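Local coordinates for protein fimbrial structural subunit (Actinomyces naeslundii, PDB 3QDH) that forms the shaft of Actinomyces type 2 fimbriae and, as an adhesin, mediates interactions with streptococci and host cells during oral biofilm development, at residues 185-190 with 199-204; 44-49 with 101-106; 53-58 with 110-115. All blocks are in the same frame, centred on the assembly; numbering follows the deposited sequence.

Contact 1 (185-190 with 199-204)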
# COMPACT_ATOMS: atom_id res chain seq x y z
N LEU A 185 -5.86 17.54 7.64
CA LEU A 185 -5.75 16.34 8.46
C LEU A 185 -4.31 16.04 8.87
O LEU A 185 -3.39 16.13 8.05
CB LEU A 185 -6.36 15.12 7.74
CG LEU A 185 -7.87 14.92 7.86
CD1 LEU A 185 -8.40 14.11 6.69
CD2 LEU A 185 -8.25 14.28 9.20
N TYR A 186 -4.13 15.67 10.13
CA TYR A 186 -2.82 15.35 10.68
C TYR A 186 -2.77 13.97 11.32
O TYR A 186 -3.78 13.47 11.82
CB TYR A 186 -2.39 16.41 11.71
CG TYR A 186 -2.05 17.77 11.15
CD1 TYR A 186 -3.04 18.75 10.98
CD2 TYR A 186 -0.73 18.10 10.81
CE1 TYR A 186 -2.72 20.01 10.48
CE2 TYR A 186 -0.41 19.36 10.30
CZ TYR A 186 -1.41 20.31 10.14
OH TYR A 186 -1.09 21.56 9.64
N LYS A 187 -1.59 13.37 11.31
CA LYS A 187 -1.30 12.18 12.11
C LYS A 187 -1.37 12.54 13.59
O LYS A 187 -0.87 13.59 14.00
CB LYS A 187 0.10 11.65 11.76
CG LYS A 187 0.55 10.47 12.61
CD LYS A 187 2.05 10.26 12.50
CE LYS A 187 2.51 9.19 13.48
NZ LYS A 187 2.35 9.61 14.91
N ALA A 188 -2.02 11.69 14.38
CA ALA A 188 -2.08 11.86 15.84
C ALA A 188 -0.84 11.27 16.51
O ALA A 188 -0.27 10.30 16.01
CB ALA A 188 -3.34 11.21 16.40
N LYS A 189 -0.43 11.86 17.63
CA LYS A 189 0.74 11.41 18.38
C LYS A 189 0.48 10.05 19.02
O LYS A 189 1.23 9.10 18.81
CB LYS A 189 1.15 12.44 19.44
CG LYS A 189 2.67 12.54 19.67
CD LYS A 189 3.00 13.31 20.94
CE LYS A 189 2.81 12.45 22.19
NZ LYS A 189 3.21 13.15 23.45
N ASN A 190 -0.60 9.96 19.79
CA ASN A 190 -1.11 8.67 20.26
C ASN A 190 -2.10 8.13 19.23
O ASN A 190 -3.32 8.22 19.41
CB ASN A 190 -1.75 8.79 21.65
CG ASN A 190 -2.10 7.43 22.25
OD1 ASN A 190 -1.84 6.38 21.67
ND2 ASN A 190 -2.71 7.45 23.44
N ASP A 199 -3.55 16.00 20.24
CA ASP A 199 -2.10 16.02 19.98
C ASP A 199 -1.72 15.51 18.59
O ASP A 199 -2.05 14.37 18.23
CB ASP A 199 -1.35 15.24 21.07
CG ASP A 199 -1.18 16.04 22.34
OD1 ASP A 199 -1.92 15.77 23.31
OD2 ASP A 199 -0.32 16.95 22.37
N LYS A 200 -1.02 16.35 17.83
CA LYS A 200 -0.69 16.05 16.44
C LYS A 200 0.80 16.19 16.14
O LYS A 200 1.55 16.77 16.94
CB LYS A 200 -1.51 16.94 15.49
CG LYS A 200 -1.04 18.40 15.41
CD LYS A 200 -2.00 19.26 14.58
CE LYS A 200 -1.38 20.60 14.20
NZ LYS A 200 -1.14 21.50 15.37
N GLU A 201 1.23 15.66 14.99
CA GLU A 201 2.58 15.85 14.48
C GLU A 201 2.61 15.68 12.95
O GLU A 201 1.67 15.14 12.36
CB GLU A 201 3.59 14.89 15.15
CG GLU A 201 3.47 13.43 14.73
CD GLU A 201 4.50 12.53 15.40
OE1 GLU A 201 4.14 11.40 15.79
OE2 GLU A 201 5.67 12.95 15.54
N GLY A 202 3.68 16.16 12.33
CA GLY A 202 3.88 16.02 10.89
C GLY A 202 3.19 17.08 10.07
O GLY A 202 2.57 18.00 10.60
N ASP A 203 3.32 16.96 8.75
CA ASP A 203 2.66 17.87 7.81
C ASP A 203 1.24 17.38 7.48
O ASP A 203 0.90 16.23 7.76
CB ASP A 203 3.50 18.01 6.54
CG ASP A 203 4.77 18.83 6.76
OD1 ASP A 203 5.07 19.19 7.92
OD2 ASP A 203 5.47 19.11 5.76
N PRO A 204 0.40 18.27 6.90
CA PRO A 204 -0.94 17.87 6.47
C PRO A 204 -0.94 16.66 5.52
O PRO A 204 -0.03 16.51 4.71
CB PRO A 204 -1.45 19.11 5.74
CG PRO A 204 -0.76 20.24 6.42
CD PRO A 204 0.60 19.72 6.77
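The phenol ring of Tyr-186 is sandwiched between the side chain of Lys-200 and the backbone and ring of Pro-204. On one face Lys-200 lays its aliphatic chain: CD touches Tyr-186 CG, and CE stands over the middle of the ring, 3.9 Å from its centroid and 6° off the normal, a well-centred CH-pi contact. With CG of Lys-200 placed between its backbone N and carbonyl carbon (chi1 75°), the chain is directed across the ring; the ammonium beyond CE adds at most a weak cation-pi attraction. Pro-204 CA lies over the other face toward the rim, and Pro-204 CD packs 3.7 Å from Tyr-186 CE2. At the ring edge, in plane, the carbonyl oxygen of Gly-202 comes within 3.3 Å of Tyr-186 CE2.

Lys-187 and Glu-201 run side by side, pointing the same way. The lysine is extended until a bend at its end (chi4 -66°), which brings NZ 2.7 Å from Glu-201 OE1, a salt bridge made on the anti side of the carboxylate and somewhat out of its plane. The same NZ donates to Ala-188 O at 2.9 Å, so two oxygens hold the ammonium. Between the backbones, Glu-201 N bonds to Lys-187 O at 3.1 Å and Lys-189 N to Asp-199 O at 3.0 Å.

The hairpin of strands 182-188 and 200-201 belongs to the SpaA-like prealbumin domain, and Tyr-186 also touches Val-251 of strand 245-254. With few backbone bonds, much of the join falls to side chains: apolar and CH-pi packing hold the tyrosine from both faces, while the ammonium of Lys-187, held by two oxygens, probably adds an electrostatic tie between the strands near the turn.

Contact 2 (44-49 with 101-106); sequences FQLRDT and KKVSAV
Two sheets of the Sgo0707 N2-like domain face each other here, strand 39-49 of the mixed sheet against strand 102-111 of the antiparallel one, and the contact is part of the hydrophobic layer between them. The segment axes approach to 8.6 Å and run in roughly the same direction, 35° apart; no hydrogen bond joins the segments, so side chains make the connection.

Phe-44 and Val-103 come from opposite directions. The far end of the phenyl ring reaches both valine methyls: Phe-44 CE2 lies 3.8 Å from Val-103 CG1, and Phe-44 CZ lies 3.9 Å from Val-103 CG2, so each valine methyl takes one of two adjacent ring carbons. CG of Phe-44 stands anti to the backbone N (chi1 -171°), which extends the ring across the gap from its own sheet.

Leu-46, two residues on and on the same side of its strand, uses a single methyl. Its CD1 rests against the backbone between Ser-104 and Ala-105, 3.9 Å from Ala-105 N, and comes 4.2 Å from Ala-105 CB. Ser-104 points away from residues 44-49 and touches Ser-63 and Ser-29 of the adjoining strands.

Val-103 also touches Leu-64 and Phe-87, so both sheets contribute further to this apolar layer. The zinc ion bound by Asp-70, Asp-73 and Glu-90 is about 13 Å from the Val-103 side chain. Facing sheets whose inward side chains meet between them are characteristic of a beta sandwich, consistent with the CnaA/DEv-IgG fold.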
# COMPACT_ATOMS: atom_id res chain seq x y z
N PHE A 44 11.00 -18.12 -14.72
CA PHE A 44 10.90 -17.70 -13.32
C PHE A 44 10.15 -16.37 -13.28
O PHE A 44 10.63 -15.37 -13.81
CB PHE A 44 12.31 -17.58 -12.68
CG PHE A 44 12.29 -17.36 -11.18
CD1 PHE A 44 12.86 -18.29 -10.31
CD2 PHE A 44 11.71 -16.21 -10.65
CE1 PHE A 44 12.84 -18.08 -8.92
CE2 PHE A 44 11.68 -15.99 -9.26
CZ PHE A 44 12.25 -16.92 -8.40
N GLN A 45 8.97 -16.35 -12.67
CA GLN A 45 8.11 -15.17 -12.68
C GLN A 45 7.53 -14.92 -11.30
O GLN A 45 7.04 -15.85 -10.66
CB GLN A 45 6.97 -15.38 -13.69
CG GLN A 45 5.97 -14.20 -13.83
CD GLN A 45 4.84 -14.54 -14.79
OE1 GLN A 45 4.88 -14.21 -15.98
NE2 GLN A 45 3.84 -15.23 -14.27
N LEU A 46 7.56 -13.66 -10.85
CA LEU A 46 6.79 -13.25 -9.69
C LEU A 46 5.47 -12.65 -10.19
O LEU A 46 5.45 -11.81 -11.09
CB LEU A 46 7.56 -12.23 -8.84
CG LEU A 46 8.91 -12.67 -8.22
CD1 LEU A 46 9.62 -11.46 -7.60
CD2 LEU A 46 8.74 -13.80 -7.19
N ARG A 47 4.36 -13.11 -9.61
CA ARG A 47 3.03 -12.75 -10.08
C ARG A 47 2.20 -12.26 -8.90
O ARG A 47 2.32 -12.79 -7.80
CB ARG A 47 2.34 -13.95 -10.71
CG ARG A 47 0.99 -13.64 -11.38
CD ARG A 47 0.43 -14.89 -12.03
NE ARG A 47 1.16 -15.26 -13.25
CZ ARG A 47 0.81 -16.27 -14.05
NH1 ARG A 47 -0.26 -17.02 -13.75
NH2 ARG A 47 1.52 -16.53 -15.15
N ASP A 48 1.35 -11.27 -9.16
CA ASP A 48 0.53 -10.68 -8.12
C ASP A 48 -0.70 -10.06 -8.77
O ASP A 48 -0.59 -9.14 -9.58
CB ASP A 48 1.33 -9.61 -7.33
CG ASP A 48 0.70 -9.26 -5.98
OD1 ASP A 48 -0.54 -9.14 -5.90
OD2 ASP A 48 1.44 -9.05 -5.00
N THR A 49 -1.87 -10.58 -8.43
CA THR A 49 -3.13 -9.94 -8.84
C THR A 49 -3.54 -9.03 -7.69
O THR A 49 -3.90 -9.51 -6.61
CB THR A 49 -4.23 -10.96 -9.13
OG1 THR A 49 -3.82 -11.80 -10.20
CG2 THR A 49 -5.55 -10.26 -9.51
N LYS A 101 19.85 -16.97 -2.59
CA LYS A 101 19.67 -15.52 -2.58
C LYS A 101 18.23 -15.15 -2.88
O LYS A 101 17.55 -15.84 -3.65
CB LYS A 101 20.62 -14.84 -3.58
CG LYS A 101 22.11 -15.19 -3.41
CD LYS A 101 22.72 -14.63 -2.12
CE LYS A 101 24.24 -14.87 -2.10
NZ LYS A 101 24.74 -15.08 -0.71
N LYS A 102 17.79 -14.03 -2.30
CA LYS A 102 16.41 -13.58 -2.52
C LYS A 102 16.16 -12.86 -3.83
O LYS A 102 16.83 -11.88 -4.17
CB LYS A 102 15.91 -12.75 -1.34
CG LYS A 102 15.55 -13.60 -0.12
CD LYS A 102 15.16 -12.73 1.07
CE LYS A 102 15.22 -13.53 2.37
NZ LYS A 102 15.38 -12.64 3.57
N VAL A 103 15.18 -13.38 -4.58
CA VAL A 103 14.64 -12.74 -5.76
C VAL A 103 13.40 -11.96 -5.32
O VAL A 103 12.49 -12.56 -4.72
CB VAL A 103 14.19 -13.78 -6.81
CG1 VAL A 103 13.79 -13.07 -8.09
CG2 VAL A 103 15.29 -14.84 -7.07
N SER A 104 13.36 -10.66 -5.60
CA SER A 104 12.29 -9.82 -5.07
C SER A 104 11.80 -8.71 -6.00
O SER A 104 12.46 -8.36 -6.98
CB SER A 104 12.71 -9.22 -3.71
OG SER A 104 13.83 -8.36 -3.86
N ALA A 105 10.62 -8.19 -5.69
CA ALA A 105 10.10 -6.99 -6.31
C ALA A 105 9.11 -6.35 -5.36
O ALA A 105 8.66 -6.98 -4.40
CB ALA A 105 9.44 -7.31 -7.64
N VAL A 106 8.78 -5.09 -5.61
CA VAL A 106 7.78 -4.39 -4.81
C VAL A 106 6.56 -4.16 -5.69
O VAL A 106 6.62 -3.37 -6.64
CB VAL A 106 8.33 -3.04 -4.27
CG1 VAL A 106 7.25 -2.27 -3.51
CG2 VAL A 106 9.55 -3.26 -3.37

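Contact 3 (53-58 with 110-115); sequences RLTAVT and KVTEAR
Residues 54-55 pair antiparallel with 110-111, Leu-54 facing Val-111 as a non-hydrogen-bonded pair and Thr-55 facing Lys-110 as a hydrogen-bonded one. Thr-55 N to Lys-110 O (2.9 Å) and Lys-110 N to Thr-55 O (2.8 Å, nearly straight at 175°) close the latter. Where the ladder ends, Thr-112 holds Arg-53 O twice, through its N and, at 2.8 Å, through OG1, which approaches from above the carbonyl plane.

The side chain of Arg-53 then runs alongside residues 113-115. Its bend at chi3 (-75°) helps bring NH1 to Ala-114 O, 2.9 Å away near the guanidinium plane, while NH2 makes a salt bridge to Asp-51 and a hydrogen bond to Ala-118 O. Its CG lies 3.5 Å from Arg-115 NE, over a face of that guanidinium, whose NE is bridged to Glu-113 OE2 at 3.1 Å. On one side of the ladder Leu-54 CD2 meets Val-111 CG2 at 3.8 Å; on the other, methyl CG2 of Thr-55 packs on Lys-110 CB and Thr-112 CG2.

Leu-54 and Val-111 both lean on Ile-24 of strand 23-31. After the corner at Ala-56, strand 57-64 again pairs with strand 102-111, and Val-111 and Ala-114 touch Trp-158 of strand 154-165.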
# COMPACT_ATOMS: atom_id res chain seq x y z
N ARG A 53 -9.36 -2.37 -5.34
CA ARG A 53 -9.29 -1.00 -4.80
C ARG A 53 -7.99 -0.30 -5.16
O ARG A 53 -7.86 0.92 -4.96
CB ARG A 53 -9.49 -1.01 -3.29
CG ARG A 53 -10.94 -1.20 -2.86
CD ARG A 53 -11.02 -1.67 -1.42
NE ARG A 53 -10.65 -3.08 -1.29
CZ ARG A 53 -10.85 -3.80 -0.20
NH1 ARG A 53 -11.43 -3.24 0.87
NH2 ARG A 53 -10.49 -5.08 -0.17
N LEU A 54 -7.03 -1.07 -5.69
CA LEU A 54 -5.75 -0.52 -6.11
C LEU A 54 -5.71 -0.32 -7.62
O LEU A 54 -6.04 -1.22 -8.39
CB LEU A 54 -4.58 -1.38 -5.60
CG LEU A 54 -4.52 -1.59 -4.07
CD1 LEU A 54 -3.44 -2.62 -3.66
CD2 LEU A 54 -4.29 -0.27 -3.34
N THR A 55 -5.31 0.87 -8.04
CA THR A 55 -5.30 1.21 -9.46
C THR A 55 -3.88 1.51 -9.94
O THR A 55 -2.96 1.72 -9.13
CB THR A 55 -6.26 2.39 -9.76
OG1 THR A 55 -6.68 2.34 -11.12
CG2 THR A 55 -5.60 3.74 -9.46
N ALA A 56 -3.71 1.53 -11.26
CA ALA A 56 -2.42 1.75 -11.91
C ALA A 56 -1.36 0.79 -11.34
O ALA A 56 -0.24 1.19 -11.03
CB ALA A 56 -1.98 3.22 -11.78
N VAL A 57 -1.74 -0.48 -11.21
CA VAL A 57 -0.90 -1.47 -10.53
C VAL A 57 0.33 -1.83 -11.36
O VAL A 57 0.26 -1.91 -12.58
CB VAL A 57 -1.70 -2.73 -10.10
CG1 VAL A 57 -2.84 -2.33 -9.15
CG2 VAL A 57 -2.24 -3.49 -11.29
N THR A 58 1.45 -2.04 -10.67
CA THR A 58 2.73 -2.31 -11.31
C THR A 58 3.68 -2.91 -10.29
O THR A 58 3.28 -3.24 -9.15
CB THR A 58 3.32 -1.02 -11.99
OG1 THR A 58 4.36 -1.37 -12.91
CG2 THR A 58 3.85 -0.02 -10.94
N LYS A 110 -2.36 2.34 -6.44
CA LYS A 110 -2.88 3.55 -5.80
C LYS A 110 -4.22 3.26 -5.13
O LYS A 110 -5.11 2.68 -5.76
CB LYS A 110 -3.05 4.65 -6.85
CG LYS A 110 -3.31 6.03 -6.26
CD LYS A 110 -3.28 7.13 -7.32
CE LYS A 110 -4.67 7.46 -7.83
NZ LYS A 110 -4.66 8.68 -8.69
N VAL A 111 -4.36 3.65 -3.87
CA VAL A 111 -5.59 3.38 -3.11
C VAL A 111 -6.69 4.32 -3.61
O VAL A 111 -6.53 5.54 -3.58
CB VAL A 111 -5.41 3.59 -1.58
CG1 VAL A 111 -6.71 3.29 -0.82
CG2 VAL A 111 -4.30 2.72 -1.05
N THR A 112 -7.79 3.73 -4.08
CA THR A 112 -8.91 4.52 -4.60
C THR A 112 -9.98 4.76 -3.52
O THR A 112 -10.62 5.82 -3.50
CB THR A 112 -9.55 3.88 -5.85
OG1 THR A 112 -10.01 2.56 -5.55
CG2 THR A 112 -8.54 3.82 -7.00
N GLU A 113 -10.16 3.77 -2.64
CA GLU A 113 -11.14 3.84 -1.55
C GLU A 113 -11.01 2.66 -0.59
O GLU A 113 -10.43 1.63 -0.94
CB GLU A 113 -12.57 3.92 -2.10
CG GLU A 113 -13.04 2.65 -2.80
CD GLU A 113 -14.36 2.82 -3.51
OE1 GLU A 113 -15.11 3.76 -3.18
OE2 GLU A 113 -14.65 2.01 -4.42
N ALA A 114 -11.58 2.82 0.60
CA ALA A 114 -11.49 1.83 1.67
C ALA A 114 -12.41 0.62 1.50
O ALA A 114 -11.98 -0.51 1.73
CB ALA A 114 -11.74 2.49 3.02
N ARG A 115 -13.67 0.86 1.12
CA ARG A 115 -14.73 -0.17 1.08
C ARG A 115 -14.86 -0.92 2.41
O ARG A 115 -14.94 -0.29 3.46
CB ARG A 115 -14.56 -1.13 -0.10
CG ARG A 115 -14.80 -0.50 -1.45
CD ARG A 115 -14.73 -1.54 -2.55
NE ARG A 115 -14.29 -0.96 -3.81
CZ ARG A 115 -13.99 -1.65 -4.91
NH1 ARG A 115 -14.09 -2.98 -4.91
NH2 ARG A 115 -13.60 -1.01 -6.00

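Contacts 2 and 3 belong to the Sgo0707 N2-like module and contact 1 to the following SpaA-like one. Strand 102-111 serves both of the first two: near its start it faces strand 39-49 across the sandwich, and at its end it pairs within its own sheet with strand 54-55. Their centres are about 20 Å apart, and their segments alternate along the chain, 44-49 and 53-58 before 101-106 and 110-115. Contact 1 comes after both in the chain; its centre is about 35 Å from that of contact 2 and about 24 Å from that of contact 3. Contact 3 thus lies nearer the second module, in keeping with two modules arranged lengthwise in a fimbrial shaft subunit.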